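Local coordinates for xylose isomerase-like TIM barrel domain-containing protein (Parabacteroides distasonis, PDB 4KW2), which is of unknown function but adopts a xylose isomerase-like TIM barrel, and may be an isomerase or another enzyme of that superfamily, at residues 21-27 with 235-241; 172-178 with 198-204. All blocks are in the same frame, centred on the assembly; numbering follows the deposited sequence. Where two conformers were deposited one is given.

Overall arrangement
Both contacts lie in the closed eight-stranded parallel barrel of a TIM fold, their centres about 9 Å apart. Contact 1 joins the first strand, 23-27, to the last, 238-241, and so shuts the barrel; its segments are 208 residues apart along the chain. Contact 2 pairs the sixth and seventh strands, 172-178 and 199-204, and falls within the sequence that contact 1 spans. Strands 199-204 and 238-241 are themselves neighbours, so the two contacts form one continuous run of four strands. Backbone pairing of A202 with L238 and S240 joins them directly, and Q27 of contact 1 packs on H203 of contact 2 inside the barrel.

Contact 1. Residues 21-27 with 235-241; sequences DWKVGIQ and FNGLISI
W22 holds its indole CG between its backbone N and carbonyl carbon (chi1 55°), and I239 sets CG1 anti to its own carbonyl carbon with an extended end; together these torsions bring the I239 CD1 methyl over the face of the indole. The methyl lies 3.6 Å from the centroid of the W22 five-membered ring, a CH-pi contact. At the ring edge W22 CE3 meets F235 O at 3.3 Å, while W22 CB packs on F235 CD2.

Beyond this apolar start the strands pair in parallel register, K23 with L238 through I26 with I241. Five backbone hydrogen bonds run from K23 N to G237 O through to Q27 N and I241 O, the last 2.7 Å long. G25 brings its bare backbone beside L238, whose CD1 lies 3.7 Å from G25 N.

At the far end Q27 CG lies beside the backbone N (chi1 -62°) and the chain runs on extended, which carries the amide to S240 of the neighbouring strand. Q27 NE2 donates to S240 O at 3.0 Å with the acceptor in the amide plane, although the donor stands well above the carbonyl plane. This bond helps to set the rotation of the amide. Q27 CG packs against S240 OG at 3.3 Å; the hydroxyl's hydrogen bond is with E52.

The pairing closes the TIM barrel. W22 bonds through NE1 to L260 O and packs on helix 222-232; V24 and I241 face helix 250-262, whereas S240 and Q27 turn inward to H203 of strand 199-204.

Contact 2. Residues 172-178 with 198-204; sequences MGVCADI and RIKVAHL. With SO4 (sulfate ion), chain E.
Backbone hydrogen bonds join V174 to R198 and K200, A176 to V201 and H203, and I178 to H203 in parallel pairing. The register slips by one residue between V174 and C175, a beta bulge: V174 O accepts K200 N at 3.1 Å and, weakly, V201 N at 3.4 Å.

The sulfur-aromatic contact lies inside the barrel. With SG anti to the backbone N (chi1 180°), C175 reaches over the H203 ring, its SG 3.4 Å from the ring centroid and 11° off the normal. D177 OD1 approaches H203 obliquely, 3.5 Å from H203 CB.

On the face of V174, A176 and I178, V174 CB meets I199 CD1 at 3.9 Å and I178 runs alongside L204.

Among the charged groups, R198 extends from CG to NE, and R198 NH1 donates to M172 O at 2.7 Å. R198 NH2 donates to O4 of a sulfate, probably from the crystallisation liquor, at 3.2 Å, with weak bonds from NH2 to O2 and from NE to O4.

H203 is thus restrained by C175 SG over one face and by a hydrogen bond from NE2 to E52, while the R198 guanidinium, held by the carbonyls of M172, R168 and S169, meets a sulfate also bonded to G167 N.

Contact 1. Residues 21-27 with 235-241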
loop_
_atom_site.group_PDB
_atom_site.type_symbol
_atom_site.label_atom_id
_atom_site.label_comp_id
_atom_site.label_asym_id
_atom_site.label_seq_id
_atom_site.Cartn_x
_atom_site.Cartn_y
_atom_site.Cartn_z
ATOM N N ASP A 21 -13.379 -29.478 -3.738
ATOM C CA ASP A 21 -12.886 -29.022 -5.040
ATOM C C ASP A 21 -11.472 -28.448 -4.931
ATOM O O ASP A 21 -10.566 -28.931 -5.608
ATOM C CB ASP A 21 -13.840 -28.021 -5.702
ATOM C CG ASP A 21 -13.769 -28.070 -7.229
ATOM O OD1 ASP A 21 -13.629 -29.186 -7.777
ATOM O OD2 ASP A 21 -13.854 -27.003 -7.879
ATOM N N TRP A 22 -11.278 -27.446 -4.073
ATOM C CA TRP A 22 -9.970 -26.793 -3.899
ATOM C C TRP A 22 -9.543 -26.815 -2.436
ATOM O O TRP A 22 -10.320 -27.206 -1.570
ATOM C CB TRP A 22 -10.016 -25.339 -4.400
ATOM C CG TRP A 22 -11.102 -24.512 -3.770
ATOM C CD1 TRP A 22 -11.102 -23.966 -2.518
ATOM C CD2 TRP A 22 -12.352 -24.148 -4.365
ATOM N NE1 TRP A 22 -12.274 -23.286 -2.299
ATOM C CE2 TRP A 22 -13.060 -23.382 -3.416
ATOM C CE3 TRP A 22 -12.945 -24.399 -5.608
ATOM C CZ2 TRP A 22 -14.327 -22.862 -3.671
ATOM C CZ3 TRP A 22 -14.203 -23.880 -5.863
ATOM C CH2 TRP A 22 -14.881 -23.121 -4.897
ATOM N N LYS A 23 -8.312 -26.381 -2.167
ATOM C CA LYS A 23 -7.812 -26.246 -0.798
ATOM C C LYS A 23 -7.732 -24.779 -0.400
ATOM O O LYS A 23 -7.384 -23.929 -1.215
ATOM C CB LYS A 23 -6.418 -26.840 -0.667
ATOM C CG LYS A 23 -6.274 -28.279 -1.120
ATOM C CD LYS A 23 -4.798 -28.647 -1.201
ATOM C CE LYS A 23 -4.560 -29.862 -2.078
ATOM N NZ LYS A 23 -5.051 -31.098 -1.421
ATOM N N VAL A 24 -8.041 -24.495 0.860
ATOM C CA VAL A 24 -7.896 -23.164 1.416
ATOM C C VAL A 24 -6.806 -23.196 2.484
ATOM O O VAL A 24 -6.922 -23.917 3.481
ATOM C CB VAL A 24 -9.207 -22.655 2.051
ATOM C CG1 VAL A 24 -9.067 -21.187 2.444
ATOM C CG2 VAL A 24 -10.371 -22.849 1.087
ATOM N N GLY A 25 -5.755 -22.410 2.266
ATOM C CA GLY A 25 -4.651 -22.304 3.209
ATOM C C GLY A 25 -4.334 -20.869 3.570
ATOM O O GLY A 25 -4.866 -19.924 2.980
ATOM N N ILE A 26 -3.456 -20.709 4.550
ATOM C CA ILE A 26 -3.009 -19.386 4.953
ATOM C C ILE A 26 -1.584 -19.105 4.485
ATOM O O ILE A 26 -0.743 -20.002 4.463
ATOM C CB ILE A 26 -3.098 -19.216 6.481
ATOM C CG1 ILE A 26 -2.977 -17.740 6.853
ATOM C CG2 ILE A 26 -2.038 -20.045 7.204
ATOM C CD1 ILE A 26 -3.221 -17.473 8.317
ATOM N N GLN A 27 -1.325 -17.856 4.105
ATOM C CA GLN A 27 0.048 -17.370 3.963
ATOM C C GLN A 27 0.533 -16.979 5.345
ATOM O O GLN A 27 -0.050 -16.099 5.986
ATOM C CB GLN A 27 0.116 -16.162 3.040
ATOM C CG GLN A 27 -0.335 -16.447 1.620
ATOM C CD GLN A 27 -0.216 -15.231 0.726
ATOM O OE1 GLN A 27 0.767 -14.487 0.801
ATOM N NE2 GLN A 27 -1.229 -15.008 -0.117
ATOM N N PHE A 235 -11.578 -24.674 -10.583
ATOM C CA PHE A 235 -10.317 -24.482 -9.901
ATOM C C PHE A 235 -10.211 -25.551 -8.831
ATOM O O PHE A 235 -11.132 -25.730 -8.043
ATOM C CB PHE A 235 -10.250 -23.090 -9.277
ATOM C CG PHE A 235 -9.004 -22.843 -8.482
ATOM C CD1 PHE A 235 -7.791 -22.629 -9.119
ATOM C CD2 PHE A 235 -9.040 -22.831 -7.095
ATOM C CE1 PHE A 235 -6.639 -22.399 -8.388
ATOM C CE2 PHE A 235 -7.887 -22.602 -6.361
ATOM C CZ PHE A 235 -6.688 -22.384 -7.010
ATOM N N ASN A 236 -9.104 -26.283 -8.829
ATOM C CA ASN A 236 -8.867 -27.299 -7.808
ATOM C C ASN A 236 -7.472 -27.202 -7.187
ATOM O O ASN A 236 -6.945 -28.177 -6.680
ATOM C CB ASN A 236 -9.136 -28.705 -8.370
ATOM C CG ASN A 236 -8.316 -29.017 -9.607
ATOM O OD1 ASN A 236 -7.364 -28.308 -9.942
ATOM N ND2 ASN A 236 -8.689 -30.085 -10.299
ATOM N N GLY A 237 -6.892 -26.009 -7.213
ATOM C CA GLY A 237 -5.593 -25.776 -6.612
ATOM C C GLY A 237 -5.733 -25.250 -5.202
ATOM O O GLY A 237 -6.699 -25.548 -4.508
ATOM N N LEU A 238 -4.763 -24.442 -4.792
ATOM C CA LEU A 238 -4.712 -23.900 -3.444
ATOM C C LEU A 238 -5.087 -22.423 -3.455
ATOM O O LEU A 238 -4.483 -21.634 -4.175
ATOM C CB LEU A 238 -3.304 -24.091 -2.873
ATOM C CG LEU A 238 -2.962 -23.444 -1.525
ATOM C CD1 LEU A 238 -3.748 -24.096 -0.397
ATOM C CD2 LEU A 238 -1.466 -23.521 -1.265
ATOM N N ILE A 239 -6.091 -22.060 -2.661
ATOM C CA ILE A 239 -6.383 -20.659 -2.374
ATOM C C ILE A 239 -5.586 -20.301 -1.132
ATOM O O ILE A 239 -5.877 -20.775 -0.031
ATOM C CB ILE A 239 -7.878 -20.393 -2.099
ATOM C CG1 ILE A 239 -8.741 -20.892 -3.254
ATOM C CG2 ILE A 239 -8.122 -18.902 -1.894
ATOM C CD1 ILE A 239 -10.226 -20.774 -2.981
ATOM N N SER A 240 -4.579 -19.462 -1.319
ATOM C CA SER A 240 -3.672 -19.101 -0.254
ATOM C C SER A 240 -3.967 -17.668 0.181
ATOM O O SER A 240 -3.691 -16.713 -0.557
ATOM C CB SER A 240 -2.236 -19.245 -0.748
ATOM O OG SER A 240 -1.351 -19.297 0.343
ATOM N N ILE A 241 -4.534 -17.521 1.374
ATOM C CA ILE A 241 -5.022 -16.226 1.820
ATOM C C ILE A 241 -4.034 -15.484 2.724
ATOM O O ILE A 241 -3.314 -16.077 3.533
ATOM C CB ILE A 241 -6.403 -16.326 2.513
ATOM C CG1 ILE A 241 -6.301 -16.933 3.913
ATOM C CG2 ILE A 241 -7.370 -17.143 1.663
ATOM C CD1 ILE A 241 -7.033 -16.128 4.961
#

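Contact 2. Residues 172-178 with 198-204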
loop_
_atom_site.group_PDB
_atom_site.type_symbol
_atom_site.label_atom_id
_atom_site.label_comp_id
_atom_site.label_asym_id
_atom_site.label_seq_id
_atom_site.Cartn_x
_atom_site.Cartn_y
_atom_site.Cartn_z
HETATM N N MSE A 172 4.907 -27.584 -13.808
HETATM C CA MSE A 172 5.177 -26.150 -13.960
HETATM C C MSE A 172 3.889 -25.402 -14.166
HETATM O O MSE A 172 3.281 -25.490 -15.227
HETATM C CB MSE A 172 6.119 -25.903 -15.138
HETATM C CG MSE A 172 7.462 -26.608 -14.964
HETATM SE SE MSE A 172 8.490 -25.773 -13.506
HETATM C CE MSE A 172 9.214 -24.224 -14.486
ATOM N N GLY A 173 3.466 -24.653 -13.151
ATOM C CA GLY A 173 2.198 -23.920 -13.198
ATOM C C GLY A 173 2.314 -22.460 -12.794
ATOM O O GLY A 173 3.410 -21.885 -12.778
ATOM N N VAL A 174 1.173 -21.871 -12.446
ATOM C CA VAL A 174 1.070 -20.443 -12.178
ATOM C C VAL A 174 0.503 -20.149 -10.793
ATOM O O VAL A 174 -0.484 -20.751 -10.371
ATOM C CB VAL A 174 0.179 -19.767 -13.240
ATOM C CG1 VAL A 174 0.021 -18.277 -12.964
ATOM C CG2 VAL A 174 0.769 -19.994 -14.623
ATOM N N CYS A 175 1.144 -19.217 -10.094
ATOM C CA CYS A 175 0.599 -18.623 -8.875
ATOM C C CYS A 175 -0.099 -17.337 -9.277
ATOM O O CYS A 175 0.554 -16.346 -9.602
ATOM C CB CYS A 175 1.712 -18.318 -7.871
ATOM S SG CYS A 175 1.149 -17.569 -6.324
ATOM N N ALA A 176 -1.426 -17.360 -9.270
ATOM C CA ALA A 176 -2.224 -16.222 -9.728
ATOM C C ALA A 176 -2.578 -15.300 -8.573
ATOM O O ALA A 176 -3.069 -15.754 -7.545
ATOM C CB ALA A 176 -3.494 -16.718 -10.395
ATOM N N ASP A 177 -2.336 -14.006 -8.753
ATOM C CA ASP A 177 -2.733 -13.000 -7.774
ATOM C C ASP A 177 -4.154 -12.544 -8.043
ATOM O O ASP A 177 -4.473 -12.115 -9.148
ATOM C CB ASP A 177 -1.797 -11.791 -7.817
ATOM C CG ASP A 177 -0.512 -12.017 -7.049
ATOM O OD1 ASP A 177 -0.221 -13.172 -6.661
ATOM O OD2 ASP A 177 0.216 -11.030 -6.827
ATOM N N ILE A 178 -5.007 -12.659 -7.033
ATOM C CA ILE A 178 -6.346 -12.103 -7.099
ATOM C C ILE A 178 -6.227 -10.704 -6.533
ATOM O O ILE A 178 -6.025 -10.536 -5.326
ATOM C CB ILE A 178 -7.355 -12.928 -6.282
ATOM C CG1 ILE A 178 -7.303 -14.403 -6.700
ATOM C CG2 ILE A 178 -8.756 -12.356 -6.430
ATOM C CD1 ILE A 178 -7.375 -14.638 -8.193
ATOM N N ARG A 198 -3.332 -25.001 -15.587
ATOM C CA ARG A 198 -1.990 -24.771 -15.045
ATOM C C ARG A 198 -2.005 -23.824 -13.830
ATOM O O ARG A 198 -0.957 -23.574 -13.235
ATOM C CB ARG A 198 -1.055 -24.210 -16.125
ATOM C CG ARG A 198 -0.412 -25.255 -17.025
ATOM C CD ARG A 198 0.823 -24.674 -17.698
ATOM N NE ARG A 198 1.301 -25.488 -18.815
ATOM C CZ ARG A 198 2.229 -26.443 -18.743
ATOM N NH1 ARG A 198 2.822 -26.756 -17.595
ATOM N NH2 ARG A 198 2.568 -27.100 -19.848
ATOM N N ILE A 199 -3.178 -23.300 -13.462
ATOM C CA ILE A 199 -3.295 -22.426 -12.293
ATOM C C ILE A 199 -3.306 -23.289 -11.039
ATOM O O ILE A 199 -4.300 -23.954 -10.754
ATOM C CB ILE A 199 -4.585 -21.574 -12.299
ATOM C CG1 ILE A 199 -4.743 -20.796 -13.613
ATOM C CG2 ILE A 199 -4.585 -20.618 -11.112
ATOM C CD1 ILE A 199 -3.638 -19.797 -13.883
ATOM N N LYS A 200 -2.206 -23.272 -10.290
ATOM C CA LYS A 200 -2.062 -24.145 -9.125
ATOM C C LYS A 200 -2.334 -23.442 -7.796
ATOM O O LYS A 200 -2.775 -24.081 -6.847
ATOM C CB LYS A 200 -0.669 -24.776 -9.111
ATOM C CG LYS A 200 -0.439 -25.717 -10.278
ATOM C CD LYS A 200 0.853 -26.496 -10.128
ATOM C CE LYS A 200 1.169 -27.286 -11.391
ATOM N NZ LYS A 200 0.110 -28.274 -11.736
ATOM N N VAL A 201 -2.061 -22.141 -7.727
ATOM C CA VAL A 201 -2.231 -21.376 -6.499
ATOM C C VAL A 201 -2.864 -20.019 -6.805
ATOM O O VAL A 201 -2.498 -19.360 -7.770
ATOM C CB VAL A 201 -0.875 -21.164 -5.775
ATOM C CG1 VAL A 201 -1.044 -20.319 -4.515
ATOM C CG2 VAL A 201 -0.242 -22.504 -5.432
ATOM N N ALA A 202 -3.817 -19.611 -5.973
ATOM C CA ALA A 202 -4.380 -18.272 -6.042
ATOM C C ALA A 202 -4.056 -17.530 -4.752
ATOM O O ALA A 202 -4.455 -17.953 -3.675
ATOM C CB ALA A 202 -5.882 -18.343 -6.248
ATOM N N HIS A 203 -3.325 -16.426 -4.870
ATOM C CA HIS A 203 -3.023 -15.557 -3.734
ATOM C C HIS A 203 -4.123 -14.532 -3.525
ATOM O O HIS A 203 -4.351 -13.683 -4.378
ATOM C CB HIS A 203 -1.709 -14.813 -3.964
ATOM C CG HIS A 203 -0.495 -15.601 -3.605
ATOM N ND1 HIS A 203 0.766 -15.046 -3.579
ATOM C CD2 HIS A 203 -0.346 -16.894 -3.236
ATOM C CE1 HIS A 203 1.641 -15.968 -3.221
ATOM N NE2 HIS A 203 0.992 -17.097 -3.008
ATOM N N LEU A 204 -4.804 -14.623 -2.391
ATOM C CA LEU A 204 -5.704 -13.571 -1.931
ATOM C C LEU A 204 -4.948 -12.701 -0.953
ATOM O O LEU A 204 -4.594 -13.154 0.137
ATOM C CB LEU A 204 -6.919 -14.158 -1.221
ATOM C CG LEU A 204 -8.181 -14.353 -2.046
ATOM C CD1 LEU A 204 -7.872 -15.156 -3.300
ATOM C CD2 LEU A 204 -9.227 -15.041 -1.184
HETATM S S SO4 E . 0.964 -26.963 -23.274
HETATM O O1 SO4 E . -0.268 -27.541 -23.856
HETATM O O2 SO4 E . 1.827 -28.056 -22.779
HETATM O O3 SO4 E . 1.686 -26.192 -24.310
HETATM O O4 SO4 E . 0.603 -26.058 -22.157
#